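Local atomic coordinates of putative NAD(P)H nitroreductase ydfN (PDB entry 3BEM), a protein that is a putative FMN-dependent NAD(P)H nitroreductase that may contribute to the degradation of aromatic compounds and works as a homodimer. Residues G94-Y99 with K139-A143. The protein carries 3 engineered substitutions. Numbering follows the deposited sequence.
Sequences GDKQAY and KRDEA
Lys139 reaches from its helix across the turn 95-98 to the ring of Tyr99. Its CB packs on the backbone carbonyl oxygen of Lys96, 3.3 Å from Lys96 O. Beyond CG the chain is fully extended, with chi2 to chi4 all near 180°. The extended chain crosses the tyrosine side chain at a slant, and Lys139 CE lies 3.5 Å from Tyr99 CE1. At the end, Lys139 NZ donates a hydrogen bond of 3.1 Å to Tyr99 OH. The same ammonium forms salt bridges to Glu132 and Glu136, so two acids probably balance its charge. Gln97 NE2 also gives Tyr99 OH a weak bond, but the amide's stronger partner is Gln100. A methionine in place of Lys139 would probably leave Glu132 and Glu136 without their positive mate and Tyr99 OH without this donor. Backbone atoms are joined by a water, which donates to both Asp95 O (2.8 Å) and Lys139 O (2.9 Å).

Arg140 meets Lys96 through aliphatic carbons. Lys96 CD runs past Arg140 CG at 4.3 Å, while the guanidinium bridges to Glu187 and to Asp141 of the second subunit. Ala143, one turn on from Lys139, sets its methyl against the end of the strand. Its CB is 3.6 Å from Gly94 O and also touches Lys96 CG. A side chain on Gly94 would run into Ala143 O, so the glycine lets the helix come this close.

The segment 94-99 is itself shaped by a type I turn, with Asp95 OD1 accepting from Gln97 N in an Asx turn. The long helix 136-161 packs on the C-terminal end of the inner strand 88-95 and on the turn that follows it, within the alpha+beta fold of the FMN-dependent nitroreductase family.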
# COMPACT_ATOMS: atom_id res chain seq x y z
N GLY B 94 -2.27 -10.22 -6.44
CA GLY B 94 -1.45 -9.50 -7.37
C GLY B 94 -1.04 -10.38 -8.53
O GLY B 94 -0.48 -11.46 -8.35
N ASP B 95 -1.33 -9.93 -9.74
CA ASP B 95 -0.94 -10.68 -10.94
C ASP B 95 0.56 -10.57 -11.22
O ASP B 95 1.05 -9.51 -11.60
CB ASP B 95 -1.72 -10.13 -12.10
CG ASP B 95 -1.62 -10.95 -13.34
OD1 ASP B 95 -0.92 -11.97 -13.38
OD2 ASP B 95 -2.33 -10.55 -14.32
N LYS B 96 1.26 -11.70 -11.09
CA LYS B 96 2.68 -11.79 -11.40
C LYS B 96 2.96 -11.66 -12.90
O LYS B 96 4.09 -11.39 -13.31
CB LYS B 96 3.25 -13.10 -10.86
CG LYS B 96 3.29 -13.16 -9.34
CD LYS B 96 3.80 -14.49 -8.80
CE LYS B 96 2.86 -15.62 -9.02
NZ LYS B 96 3.33 -16.88 -8.33
N GLN B 97 1.94 -11.82 -13.72
CA GLN B 97 2.05 -11.63 -15.20
C GLN B 97 1.29 -10.39 -15.69
O GLN B 97 0.85 -10.33 -16.84
CB GLN B 97 1.54 -12.90 -15.92
CG GLN B 97 2.28 -14.15 -15.52
CD GLN B 97 3.79 -14.03 -15.75
OE1 GLN B 97 4.59 -14.36 -14.87
NE2 GLN B 97 4.18 -13.54 -16.91
N ALA B 98 1.11 -9.40 -14.79
CA ALA B 98 0.34 -8.17 -15.12
C ALA B 98 0.83 -7.51 -16.40
O ALA B 98 0.05 -6.98 -17.17
CB ALA B 98 0.40 -7.15 -13.96
N TYR B 99 2.13 -7.56 -16.64
CA TYR B 99 2.69 -6.84 -17.74
C TYR B 99 2.20 -7.34 -19.09
O TYR B 99 2.23 -6.61 -20.07
CB TYR B 99 4.21 -6.93 -17.68
CG TYR B 99 4.74 -8.32 -17.92
CD1 TYR B 99 4.85 -9.24 -16.88
CD2 TYR B 99 5.13 -8.73 -19.19
CE1 TYR B 99 5.33 -10.50 -17.10
CE2 TYR B 99 5.60 -10.01 -19.41
CZ TYR B 99 5.71 -10.88 -18.35
OH TYR B 99 6.17 -12.14 -18.58
N LYS B 139 8.79 -9.45 -10.94
CA LYS B 139 7.39 -9.66 -11.26
C LYS B 139 6.57 -9.93 -10.01
O LYS B 139 5.47 -9.42 -9.86
CB LYS B 139 7.20 -10.84 -12.23
CG LYS B 139 7.73 -10.58 -13.66
CD LYS B 139 7.65 -11.83 -14.47
CE LYS B 139 8.37 -11.67 -15.78
NZ LYS B 139 8.29 -12.97 -16.54
N ARG B 140 7.13 -10.73 -9.10
CA ARG B 140 6.45 -11.03 -7.85
C ARG B 140 6.48 -9.84 -6.89
O ARG B 140 5.48 -9.57 -6.21
CB ARG B 140 7.09 -12.28 -7.21
CG ARG B 140 6.43 -12.72 -5.95
CD ARG B 140 6.89 -14.12 -5.53
NE ARG B 140 6.22 -14.41 -4.29
CZ ARG B 140 6.69 -14.08 -3.11
NH1 ARG B 140 7.88 -13.54 -2.98
NH2 ARG B 140 5.93 -14.31 -2.03
N ASP B 141 7.63 -9.16 -6.80
CA ASP B 141 7.73 -7.93 -6.01
C ASP B 141 6.64 -6.94 -6.43
O ASP B 141 6.02 -6.29 -5.57
CB ASP B 141 9.06 -7.22 -6.22
CG ASP B 141 10.25 -7.94 -5.67
OD1 ASP B 141 10.07 -8.94 -4.94
OD2 ASP B 141 11.38 -7.46 -5.99
N GLU B 142 6.45 -6.83 -7.75
CA GLU B 142 5.48 -5.89 -8.33
C GLU B 142 4.07 -6.28 -7.99
O GLU B 142 3.23 -5.41 -7.68
CB GLU B 142 5.69 -5.81 -9.86
CG GLU B 142 6.80 -4.85 -10.21
CD GLU B 142 6.41 -3.39 -9.93
OE1 GLU B 142 5.65 -2.80 -10.72
OE2 GLU B 142 6.85 -2.85 -8.91
N ALA B 143 3.80 -7.57 -7.97
CA ALA B 143 2.50 -8.11 -7.54
C ALA B 143 2.21 -7.66 -6.11
O ALA B 143 1.11 -7.19 -5.82
CB ALA B 143 2.50 -9.61 -7.62
O HOH W 1 3.52 -8.13 -11.52